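Local coordinates for DNA replication licensing factor MCM related protein (Thermoplasma acidophilum, PDB 4ME3) that probably acts as an ATP-driven single-stranded DNA helicase in archaeal DNA replication, this chain being its zinc-binding N-terminal domain without the motor, at residues Y110-I115 / V198-D203; I239-Q244 / F256-A261. One frame throughout, in Å; residues are numbered along the deposited sequence.

How the contacts relate
Both contacts lie in the N-terminal domain of the MCM protein, in the part related to OB folds, and away from the zinc site. They come in series along the chain: both segments of contact 1 precede those of contact 2. Their centres are about 12 Å apart. Contact 1 sets the loop ahead of strand 123-147 against the end of strand 191-201. Contact 2 pairs strands 233-247 and 250-261 as a hairpin. Both reach the same mixed sheet, in which strand 215-221 runs between strands 191-201 and 250-261. The two contacts also touch directly, where Ile115 packs on Leu240. The loop before the first long strand is thus tied to two regions of the sheet.

Contact 1: Y110-I115 / V198-D203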
loop_
_atom_site.group_PDB
_atom_site.type_symbol
_atom_site.label_atom_id
_atom_site.label_comp_id
_atom_site.label_asym_id
_atom_site.label_seq_id
_atom_site.Cartn_x
_atom_site.Cartn_y
_atom_site.Cartn_z
ATOM N N TYR A 110 2.136 -1.462 19.986
ATOM C CA TYR A 110 3.287 -0.750 20.539
ATOM C C TYR A 110 2.912 0.678 20.926
ATOM O O TYR A 110 2.198 1.354 20.194
ATOM C CB TYR A 110 4.421 -0.681 19.512
ATOM C CG TYR A 110 5.187 -1.966 19.312
ATOM C CD1 TYR A 110 4.786 -2.897 18.364
ATOM C CD2 TYR A 110 6.322 -2.242 20.060
ATOM C CE1 TYR A 110 5.487 -4.070 18.178
ATOM C CE2 TYR A 110 7.031 -3.412 19.879
ATOM C CZ TYR A 110 6.613 -4.320 18.936
ATOM O OH TYR A 110 7.313 -5.493 18.756
ATOM N N ARG A 111 3.403 1.143 22.074
ATOM C CA ARG A 111 3.361 2.569 22.380
ATOM C C ARG A 111 4.319 3.252 21.408
ATOM O O ARG A 111 5.328 2.663 21.040
ATOM C CB ARG A 111 3.816 2.839 23.819
ATOM C CG ARG A 111 2.999 2.141 24.899
ATOM C CD ARG A 111 3.407 2.622 26.288
ATOM N NE ARG A 111 4.836 2.433 26.531
ATOM C CZ ARG A 111 5.506 2.955 27.554
ATOM N NH1 ARG A 111 4.882 3.712 28.449
ATOM N NH2 ARG A 111 6.807 2.725 27.682
ATOM N N ILE A 112 4.018 4.480 20.989
ATOM C CA ILE A 112 4.878 5.178 20.029
ATOM C C ILE A 112 6.326 5.215 20.526
ATOM O O ILE A 112 7.266 4.989 19.763
ATOM C CB ILE A 112 4.382 6.614 19.747
ATOM C CG1 ILE A 112 3.074 6.576 18.946
ATOM C CG2 ILE A 112 5.429 7.409 18.973
ATOM C CD1 ILE A 112 2.378 7.922 18.832
ATOM N N ARG A 113 6.497 5.480 21.815
ATOM C CA ARG A 113 7.832 5.602 22.395
ATOM C C ARG A 113 8.565 4.261 22.479
ATOM O O ARG A 113 9.774 4.227 22.711
ATOM C CB ARG A 113 7.735 6.225 23.787
ATOM C CG ARG A 113 7.100 5.312 24.816
ATOM C CD ARG A 113 6.565 6.088 26.019
ATOM N NE ARG A 113 7.602 6.876 26.682
ATOM C CZ ARG A 113 7.702 8.203 26.638
ATOM N NH1 ARG A 113 6.827 8.939 25.962
ATOM N NH2 ARG A 113 8.689 8.806 27.285
ATOM N N ASP A 114 7.843 3.159 22.286
ATOM C CA ASP A 114 8.441 1.830 22.391
ATOM C C ASP A 114 8.858 1.251 21.038
ATOM O O ASP A 114 9.453 0.173 20.970
ATOM C CB ASP A 114 7.474 0.865 23.078
ATOM C CG ASP A 114 7.289 1.172 24.551
ATOM O OD1 ASP A 114 8.091 1.950 25.112
ATOM O OD2 ASP A 114 6.341 0.628 25.150
ATOM N N ILE A 115 8.546 1.964 19.963
ATOM C CA ILE A 115 8.909 1.511 18.625
ATOM C C ILE A 115 10.428 1.539 18.453
ATOM O O ILE A 115 11.086 2.480 18.898
ATOM C CB ILE A 115 8.238 2.392 17.551
ATOM C CG1 ILE A 115 6.718 2.208 17.614
ATOM C CG2 ILE A 115 8.770 2.047 16.170
ATOM C CD1 ILE A 115 5.932 3.172 16.749
ATOM N N VAL A 198 -1.023 12.266 8.504
ATOM C CA VAL A 198 -1.679 12.530 9.768
ATOM C C VAL A 198 -0.690 12.300 10.903
ATOM O O VAL A 198 -0.134 11.211 11.039
ATOM C CB VAL A 198 -2.888 11.593 9.963
ATOM C CG1 VAL A 198 -3.597 11.886 11.268
ATOM C CG2 VAL A 198 -3.854 11.726 8.783
ATOM N N GLU A 199 -0.461 13.326 11.710
ATOM C CA GLU A 199 0.422 13.179 12.861
ATOM C C GLU A 199 -0.383 12.855 14.105
ATOM O O GLU A 199 -1.326 13.565 14.437
ATOM C CB GLU A 199 1.238 14.451 13.094
ATOM C CG GLU A 199 2.132 14.358 14.319
ATOM C CD GLU A 199 2.984 15.592 14.516
ATOM O OE1 GLU A 199 4.208 15.509 14.280
ATOM O OE2 GLU A 199 2.432 16.638 14.914
ATOM N N ILE A 200 -0.016 11.774 14.789
ATOM C CA ILE A 200 -0.654 11.429 16.051
ATOM C C ILE A 200 0.336 11.551 17.207
ATOM O O ILE A 200 1.547 11.513 17.010
ATOM C CB ILE A 200 -1.254 10.007 16.038
ATOM C CG1 ILE A 200 -0.163 8.951 15.850
ATOM C CG2 ILE A 200 -2.302 9.883 14.938
ATOM C CD1 ILE A 200 -0.641 7.540 16.142
ATOM N N GLN A 201 -0.196 11.694 18.412
ATOM C CA GLN A 201 0.628 11.836 19.603
ATOM C C GLN A 201 0.165 10.865 20.676
ATOM O O GLN A 201 -1.010 10.509 20.737
ATOM C CB GLN A 201 0.538 13.267 20.131
ATOM C CG GLN A 201 1.487 13.556 21.275
ATOM C CD GLN A 201 1.445 15.005 21.709
ATOM O OE1 GLN A 201 0.426 15.680 21.558
ATOM N NE2 GLN A 201 2.560 15.496 22.243
ATOM N N GLU A 202 1.092 10.437 21.527
ATOM C CA GLU A 202 0.750 9.548 22.625
ATOM C C GLU A 202 -0.268 10.223 23.531
ATOM O O GLU A 202 -0.196 11.428 23.758
ATOM C CB GLU A 202 1.999 9.188 23.432
ATOM C CG GLU A 202 3.001 8.338 22.671
ATOM C CD GLU A 202 4.198 7.947 23.517
ATOM O OE1 GLU A 202 4.915 8.855 23.981
ATOM O OE2 GLU A 202 4.416 6.732 23.719
ATOM N N ASP A 203 -1.215 9.439 24.034
ATOM C CA ASP A 203 -2.208 9.936 24.976
ATOM C C ASP A 203 -1.535 10.201 26.319
ATOM O O ASP A 203 -1.040 9.274 26.955
ATOM C CB ASP A 203 -3.327 8.909 25.150
ATOM C CG ASP A 203 -4.437 9.399 26.063
ATOM O OD1 ASP A 203 -4.211 10.370 26.814
ATOM O OD2 ASP A 203 -5.536 8.808 26.030
#
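Arg113 and Glu202 make the polar part of this contact. Glu202 takes two bonds from the one arginine, each on a different oxygen. Arg113 NH1 forms a salt bridge to Glu202 OE1 at 2.8 Å; it meets the syn lone pair of OE1, with a clear bend at the hydrogen. The guanidinium and carboxylate planes are only 2° apart. The backbone Arg113 N donates to Glu202 OE2 at 3.1 Å, from well above the carboxylate plane. OE1 has a second partner in the backbone N of Gln214. Together these bonds fix the rotation of the carboxylate. Glu202 CG lies anti to its own carbonyl carbon (chi1 -67°) and the chain runs on extended, which carries the carboxylate across to the turn.

A second ion pair lies within the loop. Arg111 grips Asp114 side-on, with Arg111 NE 2.7 Å from Asp114 OD2 and NH2 bonded to OD1. Arg113 CD sits over a face of the Arg111 guanidinium.

The apolar part centres on Ile112. Its CB lies 3.7 Å from Glu202 CG, where the two side chains run alongside in opposite senses. Its CD1 reaches Ile200 CG1 at 4.1 Å. Ile216 and Val126 also pack on Ile112.

With an alanine at Glu202, Arg113 NH1 would probably lose its charge partner, the backbone N-H groups of Arg113 and Gln214 their acceptors, and Ile112 the cover of Glu202 CG.

Here a 3-10 turn, 112-114, is fastened to the end of strand 191-201 and the first loop residue beyond it, in the MCM OB domain.

Contact 2: I239-Q244 / F256-A261; sequences ILRTEQ and FTYLYA
Six backbone hydrogen bonds join Ile239-Gln244 to Phe256-Ala261 as the two arms of an antiparallel beta hairpin. They fall in three hydrogen-bonded pairs: Ile239 with Tyr260, Arg241 with Tyr258, and Glu243 with Phe256. Arg241 N meets Tyr258 O at 2.8 Å with a nearly straight N-H...O angle of 172°. The return bond, Tyr258 N to Arg241 O, is 2.9 Å long. The short segments cross at 137°, so the ribbon is strongly twisted.

Between the bonded pairs, CA-H groups also point at carbonyls. Thr257 CA lies 3.1 Å from Arg241 O, and Thr242 CA approaches Phe256 O.

Two polar side-chain ends turn to other parts of the chain. Arg241 NH2 forms a salt bridge with Glu70, and Tyr260 OH bonds Glu221 on strand 215-221.

Packing divides between the two faces of the hairpin. On one face Leu240 CD1 lies 3.5 Å from Tyr258 O, with Thr257 CB and Leu259 CD1 a little farther off. Ile120 and Asn119 add to the cover over Leu240. The other face carries two CH-pi contacts. Glu243 CB stands 3.8 Å from the centroid of the Phe256 ring; the two side chains point the same way, with CB and CG of Glu243 against the CZ end of the ring. Tyr258 has CG between its own backbone N and carbonyl carbon (chi1 70°), which swings the ring across to the facing strand. There Arg241 CB rests over the ring face, 3.6 Å from the Tyr258 centroid, while Thr242 O meets the ring edge at CE1.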
loop_
_atom_site.group_PDB
_atom_site.type_symbol
_atom_site.label_atom_id
_atom_site.label_comp_id
_atom_site.label_asym_id
_atom_site.label_seq_id
_atom_site.Cartn_x
_atom_site.Cartn_y
_atom_site.Cartn_z
ATOM N N ILE A 239 2.433 -0.624 8.253
ATOM C CA ILE A 239 3.817 -1.021 8.056
ATOM C C ILE A 239 4.728 0.108 8.514
ATOM O O ILE A 239 4.591 1.254 8.075
ATOM C CB ILE A 239 4.106 -1.350 6.576
ATOM C CG1 ILE A 239 3.067 -2.337 6.043
ATOM C CG2 ILE A 239 5.514 -1.912 6.434
ATOM C CD1 ILE A 239 3.178 -2.618 4.565
ATOM N N LEU A 240 5.659 -0.212 9.406
ATOM C CA LEU A 240 6.597 0.789 9.885
ATOM C C LEU A 240 7.654 1.060 8.819
ATOM O O LEU A 240 8.329 0.145 8.348
ATOM C CB LEU A 240 7.249 0.344 11.193
ATOM C CG LEU A 240 8.059 1.434 11.894
ATOM C CD1 LEU A 240 7.142 2.548 12.379
ATOM C CD2 LEU A 240 8.852 0.858 13.042
ATOM N N ARG A 241 7.781 2.328 8.440
ATOM C CA ARG A 241 8.699 2.740 7.387
ATOM C C ARG A 241 9.688 3.763 7.923
ATOM O O ARG A 241 9.531 4.261 9.033
ATOM C CB ARG A 241 7.921 3.356 6.224
ATOM C CG ARG A 241 7.032 2.380 5.480
ATOM C CD ARG A 241 7.833 1.201 4.971
ATOM N NE ARG A 241 7.109 0.443 3.952
ATOM C CZ ARG A 241 7.507 -0.731 3.473
ATOM N NH1 ARG A 241 8.621 -1.294 3.923
ATOM N NH2 ARG A 241 6.785 -1.351 2.548
ATOM N N THR A 242 10.706 4.073 7.126
ATOM C CA THR A 242 11.696 5.075 7.501
ATOM C C THR A 242 11.780 6.171 6.448
ATOM O O THR A 242 11.598 5.921 5.256
ATOM C CB THR A 242 13.103 4.462 7.658
ATOM O OG1 THR A 242 13.499 3.852 6.424
ATOM C CG2 THR A 242 13.122 3.430 8.766
ATOM N N GLU A 243 12.057 7.388 6.902
ATOM C CA GLU A 243 12.222 8.527 6.011
ATOM C C GLU A 243 13.512 9.249 6.373
ATOM O O GLU A 243 13.818 9.436 7.548
ATOM C CB GLU A 243 11.030 9.476 6.132
ATOM C CG GLU A 243 11.163 10.754 5.320
ATOM C CD GLU A 243 10.995 10.525 3.832
ATOM O OE1 GLU A 243 10.382 9.505 3.450
ATOM O OE2 GLU A 243 11.470 11.369 3.043
ATOM N N GLN A 244 14.264 9.655 5.356
ATOM C CA GLN A 244 15.587 10.236 5.560
ATOM C C GLN A 244 15.513 11.687 6.016
ATOM O O GLN A 244 14.762 12.482 5.455
ATOM C CB GLN A 244 16.394 10.147 4.262
ATOM C CG GLN A 244 17.852 10.556 4.407
ATOM C CD GLN A 244 18.652 10.303 3.144
ATOM O OE1 GLN A 244 18.099 10.250 2.045
ATOM N NE2 GLN A 244 19.960 10.138 3.296
ATOM N N PHE A 256 13.929 8.919 10.409
ATOM C CA PHE A 256 12.856 8.826 11.390
ATOM C C PHE A 256 11.823 7.836 10.874
ATOM O O PHE A 256 11.732 7.599 9.670
ATOM C CB PHE A 256 12.224 10.196 11.676
ATOM C CG PHE A 256 11.570 10.840 10.482
ATOM C CD1 PHE A 256 12.316 11.575 9.579
ATOM C CD2 PHE A 256 10.204 10.732 10.282
ATOM C CE1 PHE A 256 11.717 12.175 8.485
ATOM C CE2 PHE A 256 9.598 11.327 9.191
ATOM C CZ PHE A 256 10.354 12.055 8.293
ATOM N N THR A 257 11.063 7.245 11.786
ATOM C CA THR A 257 10.054 6.273 11.395
ATOM C C THR A 257 8.704 6.936 11.164
ATOM O O THR A 257 8.396 7.972 11.757
ATOM C CB THR A 257 9.872 5.190 12.465
ATOM O OG1 THR A 257 9.539 5.803 13.715
ATOM C CG2 THR A 257 11.140 4.364 12.625
ATOM N N TYR A 258 7.910 6.323 10.292
ATOM C CA TYR A 258 6.520 6.707 10.097
ATOM C C TYR A 258 5.728 5.444 9.794
ATOM O O TYR A 258 6.304 4.401 9.498
ATOM C CB TYR A 258 6.377 7.738 8.974
ATOM C CG TYR A 258 6.639 7.219 7.577
ATOM C CD1 TYR A 258 7.920 7.232 7.036
ATOM C CD2 TYR A 258 5.601 6.736 6.788
ATOM C CE1 TYR A 258 8.159 6.774 5.753
ATOM C CE2 TYR A 258 5.831 6.274 5.508
ATOM C CZ TYR A 258 7.112 6.297 4.995
ATOM O OH TYR A 258 7.339 5.831 3.721
ATOM N N LEU A 259 4.407 5.532 9.876
ATOM C CA LEU A 259 3.574 4.355 9.704
ATOM C C LEU A 259 2.751 4.468 8.434
ATOM O O LEU A 259 2.062 5.464 8.228
ATOM C CB LEU A 259 2.653 4.191 10.906
ATOM C CG LEU A 259 1.984 2.823 11.072
ATOM C CD1 LEU A 259 3.012 1.764 11.445
ATOM C CD2 LEU A 259 0.889 2.904 12.122
ATOM N N TYR A 260 2.841 3.449 7.584
ATOM C CA TYR A 260 1.996 3.349 6.403
ATOM C C TYR A 260 0.732 2.578 6.758
ATOM O O TYR A 260 0.776 1.373 7.026
ATOM C CB TYR A 260 2.735 2.647 5.267
ATOM C CG TYR A 260 1.903 2.537 4.017
ATOM C CD1 TYR A 260 1.837 3.588 3.114
ATOM C CD2 TYR A 260 1.169 1.391 3.748
ATOM C CE1 TYR A 260 1.071 3.499 1.974
ATOM C CE2 TYR A 260 0.395 1.292 2.607
ATOM C CZ TYR A 260 0.351 2.350 1.723
ATOM O OH TYR A 260 -0.415 2.263 0.584
ATOM N N ALA A 261 -0.401 3.271 6.752
ATOM C CA ALA A 261 -1.641 2.710 7.274
ATOM C C ALA A 261 -2.201 1.590 6.401
ATOM O O ALA A 261 -2.319 1.734 5.182
ATOM C CB ALA A 261 -2.682 3.808 7.437
#